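Local coordinates for hypothetical protein TM0486 (Thermotoga maritima, PDB 1VK8) that binds thiamin and is probably involved in the response of the cell to oxidative conditions, at residues G46-V51 with I96-K101; G60-I65 with I89-G94; E71-L76 with K81-Q86. All blocks are in the same frame, centred on the assembly; numbering follows the deposited sequence.

Interaction 1. Residues G46-V51 with I96-K101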
loop_
_atom_site.group_PDB
_atom_site.type_symbol
_atom_site.label_atom_id
_atom_site.label_comp_id
_atom_site.label_asym_id
_atom_site.label_seq_id
_atom_site.Cartn_x
_atom_site.Cartn_y
_atom_site.Cartn_z
ATOM N N GLY C 46 -17.731 -16.612 -0.509
ATOM C CA GLY C 46 -18.884 -16.560 -1.386
ATOM C C GLY C 46 -18.992 -15.294 -2.221
ATOM O O GLY C 46 -19.931 -15.130 -3.015
HETATM N N MSE C 47 -18.054 -14.382 -2.027
HETATM C CA MSE C 47 -17.995 -13.128 -2.790
HETATM C C MSE C 47 -17.208 -13.256 -4.034
HETATM O O MSE C 47 -16.310 -14.085 -4.129
HETATM C CB MSE C 47 -17.359 -12.022 -1.968
HETATM C CG MSE C 47 -18.118 -11.768 -0.748
HETATM SE SE MSE C 47 -17.065 -10.445 0.359
HETATM C CE MSE C 47 -18.369 -10.374 1.670
ATOM N N LYS C 48 -17.595 -12.456 -5.022
ATOM C CA LYS C 48 -16.837 -12.329 -6.244
ATOM C C LYS C 48 -15.419 -11.904 -5.859
ATOM O O LYS C 48 -15.220 -10.986 -5.060
ATOM C CB LYS C 48 -17.483 -11.322 -7.219
ATOM C CG LYS C 48 -16.682 -11.084 -8.511
ATOM C CD LYS C 48 -17.354 -10.084 -9.434
ATOM C CE LYS C 48 -16.575 -9.958 -10.769
ATOM N NZ LYS C 48 -17.329 -9.181 -11.765
ATOM N N TYR C 49 -14.442 -12.569 -6.458
ATOM C CA TYR C 49 -13.050 -12.259 -6.171
ATOM C C TYR C 49 -12.195 -12.504 -7.406
ATOM O O TYR C 49 -12.560 -13.245 -8.290
ATOM C CB TYR C 49 -12.571 -13.071 -4.955
ATOM C CG TYR C 49 -12.374 -14.522 -5.260
ATOM C CD1 TYR C 49 -13.431 -15.441 -5.131
ATOM C CD2 TYR C 49 -11.144 -15.006 -5.652
ATOM C CE1 TYR C 49 -13.270 -16.772 -5.430
ATOM C CE2 TYR C 49 -10.968 -16.355 -5.935
ATOM C CZ TYR C 49 -12.037 -17.232 -5.826
ATOM O OH TYR C 49 -11.868 -18.558 -6.120
ATOM N N GLU C 50 -11.048 -11.854 -7.449
ATOM C CA GLU C 50 -10.072 -12.018 -8.527
ATOM C C GLU C 50 -8.692 -12.057 -7.883
ATOM O O GLU C 50 -8.329 -11.141 -7.138
ATOM C CB GLU C 50 -10.168 -10.805 -9.421
ATOM C CG GLU C 50 -9.325 -10.842 -10.648
ATOM C CD GLU C 50 -9.581 -9.598 -11.473
ATOM O OE1 GLU C 50 -10.749 -9.338 -11.794
ATOM O OE2 GLU C 50 -8.634 -8.864 -11.753
ATOM N N VAL C 51 -7.916 -13.095 -8.196
ATOM C CA VAL C 51 -6.550 -13.189 -7.730
ATOM C C VAL C 51 -5.638 -12.498 -8.742
ATOM O O VAL C 51 -5.603 -12.849 -9.899
ATOM C CB VAL C 51 -6.099 -14.625 -7.556
ATOM C CG1 VAL C 51 -4.696 -14.661 -7.030
ATOM C CG2 VAL C 51 -7.052 -15.366 -6.607
ATOM N N ILE C 96 -19.380 0.573 -5.663
ATOM C CA ILE C 96 -18.437 0.408 -6.760
ATOM C C ILE C 96 -18.106 -1.088 -6.878
ATOM O O ILE C 96 -18.064 -1.822 -5.865
ATOM C CB ILE C 96 -17.149 1.261 -6.543
ATOM C CG1 ILE C 96 -16.233 1.248 -7.779
ATOM C CG2 ILE C 96 -16.383 0.806 -5.316
ATOM C CD1 ILE C 96 -16.778 1.997 -8.975
ATOM N N THR C 97 -17.855 -1.533 -8.099
ATOM C CA THR C 97 -17.636 -2.950 -8.384
ATOM C C THR C 97 -16.350 -3.142 -9.163
ATOM O O THR C 97 -15.805 -2.192 -9.723
ATOM C CB THR C 97 -18.780 -3.517 -9.253
ATOM O OG1 THR C 97 -18.906 -2.746 -10.452
ATOM C CG2 THR C 97 -20.117 -3.380 -8.567
ATOM N N ILE C 98 -15.890 -4.395 -9.206
ATOM C CA ILE C 98 -14.732 -4.767 -9.998
ATOM C C ILE C 98 -14.952 -4.388 -11.468
ATOM O O ILE C 98 -14.086 -3.733 -12.080
ATOM C CB ILE C 98 -14.423 -6.289 -9.802
ATOM C CG1 ILE C 98 -13.879 -6.554 -8.395
ATOM C CG2 ILE C 98 -13.441 -6.765 -10.865
ATOM C CD1 ILE C 98 -13.760 -8.046 -8.016
ATOM N N GLU C 99 -16.120 -4.747 -12.008
ATOM C CA GLU C 99 -16.427 -4.570 -13.427
ATOM C C GLU C 99 -16.391 -3.104 -13.804
ATOM O O GLU C 99 -15.886 -2.750 -14.853
ATOM C CB GLU C 99 -17.791 -5.184 -13.765
ATOM C CG GLU C 99 -18.189 -5.145 -15.231
ATOM C CD GLU C 99 -19.603 -5.661 -15.487
ATOM O OE1 GLU C 99 -20.232 -6.228 -14.558
ATOM O OE2 GLU C 99 -20.088 -5.503 -16.635
ATOM N N GLU C 100 -16.868 -2.233 -12.923
ATOM C CA GLU C 100 -16.877 -0.798 -13.215
ATOM C C GLU C 100 -15.456 -0.268 -13.373
ATOM O O GLU C 100 -15.229 0.702 -14.073
ATOM C CB GLU C 100 -17.600 -0.001 -12.116
ATOM C CG GLU C 100 -19.105 -0.175 -12.142
ATOM C CD GLU C 100 -19.807 0.466 -10.955
ATOM O OE1 GLU C 100 -19.841 -0.147 -9.877
ATOM O OE2 GLU C 100 -20.338 1.587 -11.102
ATOM N N LYS C 101 -14.499 -0.907 -12.720
ATOM C CA LYS C 101 -13.101 -0.492 -12.802
ATOM C C LYS C 101 -12.249 -1.206 -13.870
ATOM O O LYS C 101 -11.262 -0.646 -14.339
ATOM C CB LYS C 101 -12.485 -0.669 -11.433
ATOM C CG LYS C 101 -13.236 0.056 -10.329
ATOM C CD LYS C 101 -12.924 -0.509 -8.963
ATOM C CE LYS C 101 -11.726 0.178 -8.413
ATOM N NZ LYS C 101 -11.390 -0.501 -7.206
HETATM O O HOH W 1 -18.041 -6.662 -10.790
#

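Interaction 2. Residues G60-I65 with I89-G94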
loop_
_atom_site.group_PDB
_atom_site.type_symbol
_atom_site.label_atom_id
_atom_site.label_comp_id
_atom_site.label_asym_id
_atom_site.label_seq_id
_atom_site.Cartn_x
_atom_site.Cartn_y
_atom_site.Cartn_z
ATOM N N GLY C 60 -17.839 -6.823 -2.281
ATOM C CA GLY C 60 -18.941 -7.152 -1.407
ATOM C C GLY C 60 -19.286 -6.028 -0.480
ATOM O O GLY C 60 -18.820 -4.915 -0.641
ATOM N N GLU C 61 -20.117 -6.332 0.510
ATOM C CA GLU C 61 -20.559 -5.334 1.459
ATOM C C GLU C 61 -19.432 -5.076 2.452
ATOM O O GLU C 61 -18.798 -6.001 2.941
ATOM C CB GLU C 61 -21.869 -5.782 2.141
ATOM C CG GLU C 61 -22.503 -4.699 2.996
ATOM C CD GLU C 61 -21.973 -4.665 4.421
ATOM O OE1 GLU C 61 -21.857 -5.761 5.033
ATOM O OE2 GLU C 61 -21.703 -3.531 4.946
ATOM N N PHE C 62 -19.172 -3.803 2.711
ATOM C CA PHE C 62 -17.990 -3.356 3.470
ATOM C C PHE C 62 -17.834 -3.976 4.871
ATOM O O PHE C 62 -16.791 -4.513 5.204
ATOM C CB PHE C 62 -18.019 -1.829 3.553
ATOM C CG PHE C 62 -16.911 -1.248 4.355
ATOM C CD1 PHE C 62 -15.611 -1.428 3.996
ATOM C CD2 PHE C 62 -17.188 -0.508 5.478
ATOM C CE1 PHE C 62 -14.596 -0.911 4.774
ATOM C CE2 PHE C 62 -16.184 0.005 6.225
ATOM C CZ PHE C 62 -14.895 -0.204 5.878
ATOM N N GLU C 63 -18.873 -3.912 5.689
ATOM C CA GLU C 63 -18.755 -4.385 7.060
ATOM C C GLU C 63 -18.610 -5.899 7.113
ATOM O O GLU C 63 -17.896 -6.420 7.941
ATOM C CB GLU C 63 -19.933 -3.895 7.905
ATOM C CG GLU C 63 -19.910 -2.377 7.989
ATOM C CD GLU C 63 -20.784 -1.764 9.067
ATOM O OE1 GLU C 63 -21.449 -2.508 9.812
ATOM O OE2 GLU C 63 -20.788 -0.511 9.170
ATOM N N GLU C 64 -19.272 -6.604 6.210
ATOM C CA GLU C 64 -19.088 -8.040 6.105
ATOM C C GLU C 64 -17.648 -8.398 5.755
ATOM O O GLU C 64 -17.075 -9.292 6.358
ATOM C CB GLU C 64 -20.015 -8.613 5.046
ATOM C CG GLU C 64 -20.056 -10.138 5.065
ATOM C CD GLU C 64 -20.995 -10.738 4.026
ATOM O OE1 GLU C 64 -21.877 -10.020 3.474
ATOM O OE2 GLU C 64 -20.835 -11.948 3.767
ATOM N N ILE C 65 -17.054 -7.702 4.792
ATOM C CA ILE C 65 -15.644 -7.938 4.421
ATOM C C ILE C 65 -14.731 -7.662 5.634
ATOM O O ILE C 65 -13.836 -8.449 5.938
ATOM C CB ILE C 65 -15.222 -7.101 3.172
ATOM C CG1 ILE C 65 -15.930 -7.544 1.903
ATOM C CG2 ILE C 65 -13.708 -7.223 2.922
ATOM C CD1 ILE C 65 -15.896 -6.431 0.785
ATOM N N ILE C 89 -9.052 -0.416 0.123
ATOM C CA ILE C 89 -10.514 -0.359 -0.009
ATOM C C ILE C 89 -10.896 0.798 -0.920
ATOM O O ILE C 89 -10.474 1.910 -0.685
ATOM C CB ILE C 89 -11.169 -0.153 1.370
ATOM C CG1 ILE C 89 -10.771 -1.273 2.340
ATOM C CG2 ILE C 89 -12.712 -0.030 1.234
ATOM C CD1 ILE C 89 -10.723 -0.814 3.731
ATOM N N ASP C 90 -11.685 0.534 -1.964
ATOM C CA ASP C 90 -12.236 1.591 -2.787
ATOM C C ASP C 90 -13.669 1.789 -2.294
ATOM O O ASP C 90 -14.524 0.927 -2.452
ATOM C CB ASP C 90 -12.232 1.188 -4.269
ATOM C CG ASP C 90 -12.602 2.348 -5.190
ATOM O OD1 ASP C 90 -12.847 3.467 -4.704
ATOM O OD2 ASP C 90 -12.682 2.207 -6.417
ATOM N N TYR C 91 -13.899 2.903 -1.629
ATOM C CA TYR C 91 -15.159 3.152 -0.972
ATOM C C TYR C 91 -15.909 4.197 -1.766
ATOM O O TYR C 91 -15.421 5.264 -1.974
ATOM C CB TYR C 91 -14.912 3.658 0.444
ATOM C CG TYR C 91 -16.155 3.680 1.298
ATOM C CD1 TYR C 91 -17.063 4.721 1.195
ATOM C CD2 TYR C 91 -16.414 2.654 2.215
ATOM C CE1 TYR C 91 -18.214 4.741 1.967
ATOM C CE2 TYR C 91 -17.571 2.663 2.979
ATOM C CZ TYR C 91 -18.453 3.711 2.861
ATOM O OH TYR C 91 -19.589 3.761 3.637
ATOM N N LYS C 92 -17.095 3.880 -2.215
ATOM C CA LYS C 92 -17.878 4.827 -3.001
ATOM C C LYS C 92 -19.319 4.806 -2.508
ATOM O O LYS C 92 -19.942 3.764 -2.431
ATOM C CB LYS C 92 -17.831 4.470 -4.495
ATOM C CG LYS C 92 -18.511 5.517 -5.376
ATOM C CD LYS C 92 -18.546 5.135 -6.830
ATOM C CE LYS C 92 -19.396 6.126 -7.639
ATOM N NZ LYS C 92 -19.287 5.831 -9.069
ATOM N N ALA C 93 -19.861 5.975 -2.196
ATOM C CA ALA C 93 -21.261 6.058 -1.802
ATOM C C ALA C 93 -22.101 5.545 -2.951
ATOM O O ALA C 93 -21.925 5.965 -4.093
ATOM C CB ALA C 93 -21.643 7.484 -1.458
ATOM N N GLY C 94 -23.006 4.620 -2.661
ATOM C CA GLY C 94 -23.882 4.074 -3.700
ATOM C C GLY C 94 -23.296 2.807 -4.339
ATOM O O GLY C 94 -23.986 2.111 -5.066
#

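Interaction 3. Residues E71-L76 with K81-Q86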
loop_
_atom_site.group_PDB
_atom_site.type_symbol
_atom_site.label_atom_id
_atom_site.label_comp_id
_atom_site.label_asym_id
_atom_site.label_seq_id
_atom_site.Cartn_x
_atom_site.Cartn_y
_atom_site.Cartn_z
ATOM N N GLU C 71 -11.542 -12.762 10.755
ATOM C CA GLU C 71 -11.413 -14.222 10.700
ATOM C C GLU C 71 -10.184 -14.652 9.915
ATOM O O GLU C 71 -9.512 -15.587 10.312
ATOM C CB GLU C 71 -12.678 -14.845 10.099
ATOM C CG GLU C 71 -13.903 -14.685 10.994
ATOM C CD GLU C 71 -15.227 -14.899 10.266
ATOM O OE1 GLU C 71 -15.221 -15.228 9.067
ATOM O OE2 GLU C 71 -16.285 -14.735 10.909
ATOM N N LEU C 72 -9.907 -13.984 8.798
ATOM C CA LEU C 72 -8.728 -14.273 7.993
ATOM C C LEU C 72 -7.431 -14.167 8.802
ATOM O O LEU C 72 -6.594 -15.077 8.767
ATOM C CB LEU C 72 -8.652 -13.348 6.773
ATOM C CG LEU C 72 -7.422 -13.542 5.857
ATOM C CD1 LEU C 72 -7.424 -14.923 5.271
ATOM C CD2 LEU C 72 -7.420 -12.504 4.785
ATOM N N ALA C 73 -7.274 -13.076 9.540
ATOM C CA ALA C 73 -6.064 -12.848 10.339
ATOM C C ALA C 73 -5.875 -13.946 11.386
ATOM O O ALA C 73 -4.769 -14.482 11.554
ATOM C CB ALA C 73 -6.123 -11.516 10.982
ATOM N N ARG C 74 -6.951 -14.289 12.094
ATOM C CA ARG C 74 -6.887 -15.337 13.106
ATOM C C ARG C 74 -6.509 -16.640 12.470
ATOM O O ARG C 74 -5.743 -17.394 13.017
ATOM C CB ARG C 74 -8.242 -15.540 13.807
ATOM C CG ARG C 74 -8.565 -14.653 14.997
ATOM C CD ARG C 74 -7.550 -13.590 15.356
ATOM N NE ARG C 74 -8.018 -12.767 16.479
ATOM C CZ ARG C 74 -7.548 -11.560 16.794
ATOM N NH1 ARG C 74 -6.592 -11.006 16.069
ATOM N NH2 ARG C 74 -8.044 -10.897 17.836
ATOM N N TYR C 75 -7.102 -16.920 11.319
ATOM C CA TYR C 75 -6.864 -18.160 10.598
ATOM C C TYR C 75 -5.393 -18.274 10.205
ATOM O O TYR C 75 -4.781 -19.332 10.354
ATOM C CB TYR C 75 -7.754 -18.187 9.348
ATOM C CG TYR C 75 -7.520 -19.362 8.458
ATOM C CD1 TYR C 75 -7.836 -20.653 8.880
ATOM C CD2 TYR C 75 -6.993 -19.198 7.187
ATOM C CE1 TYR C 75 -7.618 -21.727 8.063
ATOM C CE2 TYR C 75 -6.792 -20.270 6.366
ATOM C CZ TYR C 75 -7.096 -21.529 6.814
ATOM O OH TYR C 75 -6.879 -22.589 5.988
ATOM N N LEU C 76 -4.840 -17.179 9.698
ATOM C CA LEU C 76 -3.466 -17.155 9.193
ATOM C C LEU C 76 -2.401 -17.297 10.266
ATOM O O LEU C 76 -1.309 -17.787 9.983
ATOM C CB LEU C 76 -3.186 -15.887 8.397
ATOM C CG LEU C 76 -3.973 -15.791 7.073
ATOM C CD1 LEU C 76 -3.696 -14.459 6.425
ATOM C CD2 LEU C 76 -3.639 -16.969 6.180
ATOM N N LYS C 81 3.505 -16.789 12.322
ATOM C CA LYS C 81 3.456 -16.093 13.592
ATOM C C LYS C 81 3.545 -14.583 13.386
ATOM O O LYS C 81 3.193 -13.839 14.281
ATOM C CB LYS C 81 4.632 -16.521 14.467
ATOM C CG LYS C 81 4.347 -17.695 15.417
ATOM C CD LYS C 81 3.752 -18.892 14.695
ATOM C CE LYS C 81 2.262 -19.050 14.970
ATOM N NZ LYS C 81 1.723 -20.291 14.306
ATOM N N ARG C 82 4.080 -14.154 12.248
ATOM C CA ARG C 82 4.185 -12.740 11.925
ATOM C C ARG C 82 3.922 -12.517 10.442
ATOM O O ARG C 82 4.506 -13.183 9.598
ATOM C CB ARG C 82 5.572 -12.237 12.263
ATOM C CG ARG C 82 5.850 -10.782 11.927
ATOM C CD ARG C 82 5.647 -9.885 13.084
ATOM N NE ARG C 82 5.995 -8.481 12.902
ATOM C CZ ARG C 82 7.062 -7.874 13.419
ATOM N NH1 ARG C 82 8.001 -8.533 14.067
ATOM N NH2 ARG C 82 7.200 -6.577 13.266
ATOM N N PHE C 83 3.045 -11.575 10.137
ATOM C CA PHE C 83 2.744 -11.230 8.764
ATOM C C PHE C 83 2.236 -9.823 8.659
ATOM O O PHE C 83 1.675 -9.277 9.614
ATOM C CB PHE C 83 1.736 -12.198 8.107
ATOM C CG PHE C 83 0.444 -12.343 8.838
ATOM C CD1 PHE C 83 0.290 -13.310 9.816
ATOM C CD2 PHE C 83 -0.636 -11.535 8.534
ATOM C CE1 PHE C 83 -0.927 -13.461 10.478
ATOM C CE2 PHE C 83 -1.827 -11.647 9.211
ATOM C CZ PHE C 83 -1.989 -12.627 10.172
ATOM N N VAL C 84 2.474 -9.227 7.506
ATOM C CA VAL C 84 1.844 -7.994 7.127
ATOM C C VAL C 84 0.565 -8.344 6.370
ATOM O O VAL C 84 0.550 -9.225 5.504
ATOM C CB VAL C 84 2.769 -7.141 6.225
ATOM C CG1 VAL C 84 2.017 -5.954 5.619
ATOM C CG2 VAL C 84 4.004 -6.701 6.994
ATOM N N LEU C 85 -0.509 -7.657 6.717
ATOM C CA LEU C 85 -1.784 -7.782 6.049
ATOM C C LEU C 85 -2.229 -6.379 5.614
ATOM O O LEU C 85 -2.399 -5.477 6.440
ATOM C CB LEU C 85 -2.792 -8.404 6.996
ATOM C CG LEU C 85 -4.238 -8.501 6.515
ATOM C CD1 LEU C 85 -4.402 -9.418 5.318
ATOM C CD2 LEU C 85 -5.136 -8.947 7.666
ATOM N N GLN C 86 -2.403 -6.200 4.316
ATOM C CA GLN C 86 -2.730 -4.910 3.738
ATOM C C GLN C 86 -4.056 -4.976 3.029
ATOM O O GLN C 86 -4.327 -5.930 2.286
ATOM C CB GLN C 86 -1.631 -4.434 2.790
ATOM C CG GLN C 86 -0.320 -4.174 3.509
ATOM C CD GLN C 86 0.800 -3.762 2.593
ATOM O OE1 GLN C 86 0.753 -4.054 1.410
ATOM N NE2 GLN C 86 1.821 -3.122 3.140
#

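Interaction 1. Residues G46-V51 with I96-K101
Lys48 runs extended from the strand (CG anti to the backbone N, chi1 177°) and lies across toward the helix, while Ile98, with CG1 anti to its carbonyl carbon (chi1 -71°), turns CG1 and CD1 out to the strand. The touch is loose, Lys48 CG lying 4.2 Å from Ile98 CD1. Glu50, two residues on and also pointing toward the helix, sets OE1 3.8 Å from the other branch of Ile98, the methyl CG2. That carboxylate's strongest partner is Arg106 of the same chain, in a salt bridge through OE1. The contact joins strand 48-51, outermost in the antiparallel sheet within this chain, to the short C-terminal helix 98-102, and Pro53 of the second subunit packs on both Glu50 and Ile98. A water links the lysine ammonium to the helix backbone, accepting from Lys48 NZ at 2.8 Å and from Glu99 N at 3.0 Å. Lys48 NZ and Glu99 OE1 stay 5.0 Å apart, too far for a salt bridge, though the opposite charges probably attract weakly. Thr97 N-caps the helix, its OG1 accepting from Glu100 N (3.2 Å) and donating to the anti lone pair of Glu100 OE1 (2.8 Å).

Interaction 2. Residues G60-I65 with I89-G94
Phe62 in the first turn of helix 62-76 faces Tyr91 near the end of strand 82-92, their CA atoms 8.4 Å apart, a separation that side chains alone bridge. Glu61 occupies the N-cap position of the helix, and its carboxylate takes one backbone N-H on each oxygen: Glu64 N reaches OE1 and Glu63 N reaches OE2, both at 3.0 Å and both from above the carboxylate plane. From this capped turn Phe62 points toward the strand, its CG anti to the backbone N (chi1 177°). The Phe62 and Tyr91 rings form a T-shaped pair, centroids 5.5 Å apart and planes at 89°. Tyr91 supplies the edge: its CE2 stands 4.0 Å above the Phe62 ring plane, displaced toward the rim on the CG-CD2 side. Such helix-on-sheet packing belongs to this ferredoxin-like fold, in which two helices pack on one antiparallel sheet, and here strand 82-92 continues that sheet into the third subunit. Ile89 approaches the same phenylalanine at its ring edge, with CD1 4.0 Å from Phe62 CE1 and CG2 close behind. Replacing Phe62 by an alanine would probably open a gap between the helix start and the strand, leaving the Tyr91 edge without its aromatic face and removing the ring edge that Ile89 packs against. The tyrosine hydroxyl is engaged across the interface, hydrogen-bonded to Glu77 and Arg74 of the third subunit, whose Phe83 ring also meets the Tyr91 ring at a shallow angle of about 15°.

Interaction 3. Residues E71-L76 with K81-Q86
Phe83 thrusts its ring from the strand at the last turn of the helix and meets it with the far end, CE1 and CZ. With CG between the backbone N and the carbonyl carbon (chi1 56°), the ring is carried across to the helix. Two groups receive it. The carbonyl O of Ala73 lies near the ring plane at the edge, 3.6 Å from Phe83 CZ, where the weakly positive C-H rim suits an oxygen. Leu76 comes in obliquely, and it is CB that does the touching, 3.9 Å from Phe83 CZ and equally near CE1. Leu85, two residues along the same side of the strand, uses its two methyls on different partners. Its CD2 lies 4.3 Å from Ala73 CB, while its CD1 meets Leu72 CD2, also at 4.3 Å. The small Ala73 is thus touched by both strand side chains. All five residues are buried, and apart from the Ala73 carbonyl the groups that meet are apolar. Helix and strand run nearly antiparallel, at 156°, with their axes 10.3 Å apart at closest approach, as expected where a helix lies on a sheet and returns through a short loop into the next strand. On the strand side, residues 82-86 pair antiparallel with a strand of the third subunit. Within the chain, strand 16-24 adjoins through Val22, which touches Leu76 and Leu85, and helix 31-43 lies beside the contact, with Ala38 on Leu76 and Lys41 on Leu72.

In the fold
From the N terminus, the chain passes through strand 16-24 and helix 31-43 before 46-51 opens the outermost loop, which interaction 1 closes only when the helix near the C terminus arrives. Inside it, interaction 2 joins the start of helix 62-76 to the end of strand 82-92. Interaction 3 nests deeper still, closing the short turn between the end of that helix and the start of that strand, so no loop crosses another. Interactions 2 and 3 therefore pin one helix-strand pair at both ends, about 20 Å apart between centres. Interactions 1 and 2 touch directly through the Lys101-Asp90 salt bridge and Met47 against Ile65, whereas interactions 1 and 3 lie on opposite sides of the chain's centre.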